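Local atomic coordinates of uroporphyrin-III C-methyltransferase (Thermus thermophilus, PDB entry 1VE2), a protein that probably catalyses the S-adenosyl-L-methionine-dependent C-methylation of uroporphyrinogen III in porphyrin biosynthesis. Residues A[36-40]-A[188-192]; A[183-187]-A[210-214]. All blocks are in the same frame, centred on the assembly; numbering follows the deposited sequence.

Interaction 1: A[36-40]-A[188-192]; sequences RLVHP and VGWPG
His39 and Trp190 meet in a T-shaped stack that joins the two α/β halves of the tetrapyrrole methylase fold. The loop after strand 31-34, from the parallel sheet, here touches the loop between strands 181-186 and 194-199 of the mixed sheet. The imidazole turns an edge to the face of the indole, with the planes at 67° and His39 CD2 standing 3.9 Å above the plane, over the centre of the ring system. His39 CG lies anti to its own backbone N (chi1 -166°), which swings the imidazole back across the indole while CB rests 3.7 Å from Trp190 CZ2. His39 ND1 caps helix 40-43 by bonding Gly41 N, which helps fix the turn of the imidazole.

Leu37 meets the far end of the indole in two ways. Its carbonyl O sits at the ring edge, only 3.0 Å from Trp190 CH2, and its CD2 comes up past the rim from the side opposite His39, 3.4 Å from that same CH2. At the near end, Trp190 NE1 bonds Phe12 O, so the flat group is gripped along its length. With an alanine in place of Trp190, His39 CD2 and Leu37 CD2 would probably face a gap, and Phe12 O would lose its indole donor. Beside the stack, water 1 bridges the two loops: it lies in the imidazole plane, 2.8 Å from His39 NE2, and donates a hydrogen bond of 2.6 Å to Gly189 O.

Interaction 2: A[183-187]-A[210-214]; sequences ALLAR and LPSPA
Ala186 and Ala214 face each other as an antiparallel, non-hydrogen-bonded pair where strand 181-186 ends and its neighbour 214-218 begins in the mixed sheet. Their CA atoms are just 3.9 Å apart, and the two CB atoms, 3.6 Å apart, project from the same face of the sheet. Over that face comes Leu210, whose two methyl branches divide the work. CD1 presses on Leu184 CB at 3.3 Å, tighter than usual for carbons, and CD2 rests on Ala186 CB; the Leu184 and Leu210 side chains are inclined to each other rather than running alongside. Leu185 O receives a CA-H...O contact from Ala214 CA at 3.3 Å.

Past the end of the strand, the backbone N-H of Arg187 gives a nearly straight bond to Pro213 O (163° at the hydrogen). The Arg187 side chain then runs at about a right angle to Pro211, laying CD 3.6 Å from Pro211 CB. A bend at chi3 (69°) turns the guanidinium toward the peptide that leads into cis Pro213, while NE is taken by Pro191 O. NH1 reaches Ser212 O at 3.2 Å, with that oxygen in the guanidinium plane and the donor tilted 22° from the carbonyl plane.

Overall arrangement
Along the chain the segments come in the order 36-40, 183-187, 188-192, 210-214, so the second loop of interaction 1 departs directly from the strand end of interaction 2. The two centres lie about 12 Å apart. Interaction 2 lies where neighbouring strands 181-186 and 214-218 of the mixed sheet end and begin, with the loop leading into the latter; interaction 1 reaches the loop after strand 31-34 of the parallel sheet. They also touch: Leu37 CD1 packs 3.6 Å from Pro213 CD. Interaction 1, with this contact, joins the two halves, while interaction 2 holds strand end and 210-214 loop on the mixed-sheet side, consistent with the family's two-domain build, in which substrate and cofactor bind between the halves.

Interaction 1: A[36-40]-A[188-192]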
ATOM      1  N   ARG A  36     -17.616  10.580   0.389  1.00 38.01           N
ATOM      2  CA  ARG A  36     -18.955   9.994   0.456  1.00 41.88           C
ATOM      3  C   ARG A  36     -18.922   8.471   0.597  1.00 41.63           C
ATOM      4  O   ARG A  36     -19.713   7.894   1.339  1.00 42.68           O
ATOM      5  CB  ARG A  36     -19.750  10.329  -0.814  1.00 44.95           C
ATOM      6  CG  ARG A  36     -19.890  11.808  -1.142  1.00 50.07           C
ATOM      7  CD  ARG A  36     -21.019  12.465  -0.365  1.00 53.46           C
ATOM      8  NE  ARG A  36     -21.272  13.825  -0.840  1.00 56.77           N
ATOM      9  CZ  ARG A  36     -22.246  14.611  -0.390  1.00 58.57           C
ATOM     10  NH1 ARG A  36     -23.073  14.180   0.555  1.00 59.04           N
ATOM     11  NH2 ARG A  36     -22.396  15.832  -0.888  1.00 59.97           N
ATOM     12  N   LEU A  37     -18.009   7.828  -0.122  1.00 41.60           N
ATOM     13  CA  LEU A  37     -17.907   6.369  -0.114  1.00 41.99           C
ATOM     14  C   LEU A  37     -17.088   5.750   1.025  1.00 39.88           C
ATOM     15  O   LEU A  37     -16.602   4.629   0.893  1.00 41.41           O
ATOM     16  CB  LEU A  37     -17.341   5.892  -1.460  1.00 44.10           C
ATOM     17  CG  LEU A  37     -17.932   4.658  -2.163  1.00 46.26           C
ATOM     18  CD1 LEU A  37     -17.327   4.555  -3.559  1.00 46.67           C
ATOM     19  CD2 LEU A  37     -17.665   3.382  -1.371  1.00 46.99           C
ATOM     20  N   VAL A  38     -16.923   6.461   2.136  1.00 35.91           N
ATOM     21  CA  VAL A  38     -16.162   5.893   3.250  1.00 32.01           C
ATOM     22  C   VAL A  38     -17.047   4.925   4.035  1.00 29.58           C
ATOM     23  O   VAL A  38     -18.189   5.246   4.366  1.00 29.26           O
ATOM     24  CB  VAL A  38     -15.614   6.995   4.189  1.00 29.94           C
ATOM     25  CG1 VAL A  38     -15.106   6.377   5.488  1.00 28.53           C
ATOM     26  CG2 VAL A  38     -14.472   7.735   3.498  1.00 28.96           C
ATOM     27  N   HIS A  39     -16.509   3.741   4.315  1.00 26.68           N
ATOM     28  CA  HIS A  39     -17.224   2.693   5.038  1.00 26.30           C
ATOM     29  C   HIS A  39     -17.924   3.211   6.293  1.00 24.88           C
ATOM     30  O   HIS A  39     -17.338   3.954   7.084  1.00 23.18           O
ATOM     31  CB  HIS A  39     -16.251   1.568   5.406  1.00 23.71           C
ATOM     32  CG  HIS A  39     -16.916   0.301   5.847  1.00 24.93           C
ATOM     33  ND1 HIS A  39     -17.540   0.168   7.070  1.00 23.58           N
ATOM     34  CD2 HIS A  39     -17.036  -0.901   5.232  1.00 25.15           C
ATOM     35  CE1 HIS A  39     -18.010  -1.061   7.191  1.00 24.16           C
ATOM     36  NE2 HIS A  39     -17.717  -1.730   6.090  1.00 25.02           N
ATOM     37  N   PRO A  40     -19.198   2.827   6.483  1.00 24.64           N
ATOM     38  CA  PRO A  40     -20.009   3.237   7.635  1.00 24.94           C
ATOM     39  C   PRO A  40     -19.341   2.962   8.978  1.00 23.84           C
ATOM     40  O   PRO A  40     -19.422   3.780   9.894  1.00 25.34           O
ATOM     41  CB  PRO A  40     -21.294   2.430   7.461  1.00 25.41           C
ATOM     42  CG  PRO A  40     -21.409   2.294   5.970  1.00 27.86           C
ATOM     43  CD  PRO A  40     -19.982   1.978   5.565  1.00 25.34           C
ATOM     44  N   VAL A 188     -14.477  -4.985  -2.450  1.00 26.02           N
ATOM     45  CA  VAL A 188     -13.739  -5.885  -1.569  1.00 26.29           C
ATOM     46  C   VAL A 188     -13.825  -5.372  -0.139  1.00 26.25           C
ATOM     47  O   VAL A 188     -13.590  -4.192   0.117  1.00 28.05           O
ATOM     48  CB  VAL A 188     -12.251  -5.985  -1.968  1.00 25.69           C
ATOM     49  CG1 VAL A 188     -11.519  -6.924  -1.006  1.00 23.54           C
ATOM     50  CG2 VAL A 188     -12.134  -6.479  -3.399  1.00 25.22           C
ATOM     51  N   GLY A 189     -14.173  -6.264   0.786  1.00 28.02           N
ATOM     52  CA  GLY A 189     -14.279  -5.889   2.184  1.00 28.08           C
ATOM     53  C   GLY A 189     -15.615  -5.260   2.540  1.00 29.66           C
ATOM     54  O   GLY A 189     -15.869  -4.966   3.706  1.00 31.47           O
ATOM     55  N   TRP A 190     -16.467  -5.061   1.538  1.00 29.50           N
ATOM     56  CA  TRP A 190     -17.786  -4.455   1.735  1.00 30.48           C
ATOM     57  C   TRP A 190     -18.907  -5.434   1.396  1.00 31.47           C
ATOM     58  O   TRP A 190     -18.690  -6.427   0.703  1.00 30.60           O
ATOM     59  CB  TRP A 190     -17.965  -3.248   0.811  1.00 30.32           C
ATOM     60  CG  TRP A 190     -17.115  -2.060   1.104  1.00 29.87           C
ATOM     61  CD1 TRP A 190     -15.753  -2.020   1.198  1.00 29.99           C
ATOM     62  CD2 TRP A 190     -17.572  -0.717   1.294  1.00 30.15           C
ATOM     63  NE1 TRP A 190     -15.331  -0.730   1.434  1.00 29.55           N
ATOM     64  CE2 TRP A 190     -16.429   0.089   1.497  1.00 30.89           C
ATOM     65  CE3 TRP A 190     -18.840  -0.116   1.312  1.00 31.26           C
ATOM     66  CZ2 TRP A 190     -16.515   1.467   1.714  1.00 30.22           C
ATOM     67  CZ3 TRP A 190     -18.926   1.254   1.529  1.00 30.91           C
ATOM     68  CH2 TRP A 190     -17.767   2.031   1.727  1.00 30.88           C
ATOM     69  N   PRO A 191     -20.127  -5.163   1.890  1.00 32.55           N
ATOM     70  CA  PRO A 191     -21.240  -6.064   1.573  1.00 33.38           C
ATOM     71  C   PRO A 191     -21.401  -5.975   0.052  1.00 33.22           C
ATOM     72  O   PRO A 191     -21.292  -4.887  -0.514  1.00 34.22           O
ATOM     73  CB  PRO A 191     -22.421  -5.428   2.302  1.00 33.40           C
ATOM     74  CG  PRO A 191     -21.776  -4.761   3.481  1.00 32.51           C
ATOM     75  CD  PRO A 191     -20.529  -4.147   2.879  1.00 32.50           C
ATOM     76  N   GLY A 192     -21.640  -7.098  -0.613  1.00 33.78           N
ATOM     77  CA  GLY A 192     -21.791  -7.056  -2.059  1.00 33.73           C
ATOM     78  C   GLY A 192     -20.474  -7.251  -2.793  1.00 34.03           C
ATOM     79  O   GLY A 192     -20.359  -6.970  -3.989  1.00 33.38           O
TER
HETATM   80  O   HOH W   1     -17.921  -4.440   5.267  1.00 38.56           O

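Interaction 2: A[183-187]-A[210-214]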
ATOM      1  N   ALA A 183      -8.373 -10.447 -13.381  1.00 31.74           N
ATOM      2  CA  ALA A 183      -9.317 -10.495 -12.276  1.00 30.83           C
ATOM      3  C   ALA A 183     -10.031  -9.165 -12.105  1.00 31.50           C
ATOM      4  O   ALA A 183      -9.446  -8.098 -12.292  1.00 30.71           O
ATOM      5  CB  ALA A 183      -8.596 -10.867 -10.993  1.00 30.36           C
ATOM      6  N   LEU A 184     -11.313  -9.235 -11.768  1.00 31.79           N
ATOM      7  CA  LEU A 184     -12.121  -8.045 -11.538  1.00 32.95           C
ATOM      8  C   LEU A 184     -12.644  -8.175 -10.112  1.00 33.33           C
ATOM      9  O   LEU A 184     -13.368  -9.115  -9.795  1.00 35.51           O
ATOM     10  CB  LEU A 184     -13.281  -7.977 -12.535  1.00 33.74           C
ATOM     11  CG  LEU A 184     -12.902  -7.806 -14.009  1.00 34.11           C
ATOM     12  CD1 LEU A 184     -14.162  -7.812 -14.869  1.00 35.89           C
ATOM     13  CD2 LEU A 184     -12.140  -6.502 -14.202  1.00 34.24           C
ATOM     14  N   LEU A 185     -12.261  -7.246  -9.245  1.00 32.97           N
ATOM     15  CA  LEU A 185     -12.679  -7.309  -7.854  1.00 32.33           C
ATOM     16  C   LEU A 185     -13.424  -6.054  -7.440  1.00 32.89           C
ATOM     17  O   LEU A 185     -12.856  -4.961  -7.402  1.00 33.51           O
ATOM     18  CB  LEU A 185     -11.460  -7.511  -6.949  1.00 33.15           C
ATOM     19  CG  LEU A 185     -10.500  -8.634  -7.348  1.00 33.90           C
ATOM     20  CD1 LEU A 185      -9.585  -8.156  -8.469  1.00 34.29           C
ATOM     21  CD2 LEU A 185      -9.674  -9.051  -6.143  1.00 34.02           C
ATOM     22  N   ALA A 186     -14.704  -6.215  -7.123  1.00 31.12           N
ATOM     23  CA  ALA A 186     -15.516  -5.081  -6.723  1.00 29.37           C
ATOM     24  C   ALA A 186     -15.940  -5.155  -5.266  1.00 27.01           C
ATOM     25  O   ALA A 186     -16.156  -6.236  -4.724  1.00 25.63           O
ATOM     26  CB  ALA A 186     -16.746  -4.983  -7.621  1.00 32.04           C
ATOM     27  N   ARG A 187     -16.048  -3.986  -4.646  1.00 28.12           N
ATOM     28  CA  ARG A 187     -16.469  -3.847  -3.257  1.00 28.75           C
ATOM     29  C   ARG A 187     -15.786  -4.814  -2.294  1.00 28.38           C
ATOM     30  O   ARG A 187     -16.431  -5.394  -1.418  1.00 27.25           O
ATOM     31  CB  ARG A 187     -17.990  -4.006  -3.175  1.00 30.88           C
ATOM     32  CG  ARG A 187     -18.751  -3.037  -4.078  1.00 34.90           C
ATOM     33  CD  ARG A 187     -20.257  -3.282  -4.032  1.00 36.80           C
ATOM     34  NE  ARG A 187     -20.831  -2.928  -2.734  1.00 40.06           N
ATOM     35  CZ  ARG A 187     -21.019  -1.682  -2.309  1.00 40.17           C
ATOM     36  NH1 ARG A 187     -20.685  -0.653  -3.081  1.00 40.34           N
ATOM     37  NH2 ARG A 187     -21.534  -1.462  -1.107  1.00 39.09           N
ATOM     38  N   LEU A 210     -20.860  -5.926 -13.101  1.00 58.27           N
ATOM     39  CA  LEU A 210     -20.094  -5.853 -11.865  1.00 56.64           C
ATOM     40  C   LEU A 210     -20.381  -4.585 -11.075  1.00 54.83           C
ATOM     41  O   LEU A 210     -20.510  -3.508 -11.647  1.00 53.81           O
ATOM     42  CB  LEU A 210     -18.596  -5.904 -12.172  1.00 56.88           C
ATOM     43  CG  LEU A 210     -17.812  -7.145 -11.746  1.00 57.28           C
ATOM     44  CD1 LEU A 210     -16.333  -6.893 -11.999  1.00 58.04           C
ATOM     45  CD2 LEU A 210     -18.053  -7.444 -10.275  1.00 57.61           C
ATOM     46  N   PRO A 211     -20.486  -4.699  -9.744  1.00 54.02           N
ATOM     47  CA  PRO A 211     -20.747  -3.552  -8.874  1.00 54.08           C
ATOM     48  C   PRO A 211     -19.639  -2.501  -8.992  1.00 54.89           C
ATOM     49  O   PRO A 211     -18.703  -2.648  -9.783  1.00 54.12           O
ATOM     50  CB  PRO A 211     -20.770  -4.183  -7.490  1.00 54.95           C
ATOM     51  CG  PRO A 211     -21.383  -5.486  -7.743  1.00 53.87           C
ATOM     52  CD  PRO A 211     -20.639  -5.953  -8.991  1.00 53.74           C
ATOM     53  N   SER A 212     -19.751  -1.448  -8.188  1.00 54.43           N
ATOM     54  CA  SER A 212     -18.764  -0.375  -8.172  1.00 54.94           C
ATOM     55  C   SER A 212     -18.532   0.179  -6.763  1.00 54.19           C
ATOM     56  O   SER A 212     -19.429   0.151  -5.915  1.00 55.83           O
ATOM     57  CB  SER A 212     -19.202   0.761  -9.096  1.00 56.19           C
ATOM     58  OG  SER A 212     -19.214   0.345 -10.449  1.00 58.32           O
ATOM     59  N   PRO A 213     -17.312   0.677  -6.492  1.00 52.53           N
ATOM     60  CA  PRO A 213     -16.178   0.738  -7.422  1.00 49.96           C
ATOM     61  C   PRO A 213     -15.518  -0.633  -7.528  1.00 46.71           C
ATOM     62  O   PRO A 213     -15.793  -1.522  -6.722  1.00 46.22           O
ATOM     63  CB  PRO A 213     -15.262   1.769  -6.772  1.00 50.82           C
ATOM     64  CG  PRO A 213     -15.462   1.487  -5.313  1.00 51.67           C
ATOM     65  CD  PRO A 213     -16.975   1.343  -5.221  1.00 52.44           C
ATOM     66  N   ALA A 214     -14.650  -0.810  -8.518  1.00 43.49           N
ATOM     67  CA  ALA A 214     -13.984  -2.091  -8.688  1.00 40.83           C
ATOM     68  C   ALA A 214     -12.510  -1.956  -9.061  1.00 38.77           C
ATOM     69  O   ALA A 214     -12.057  -0.895  -9.494  1.00 38.28           O
ATOM     70  CB  ALA A 214     -14.712  -2.915  -9.737  1.00 40.02           C
TER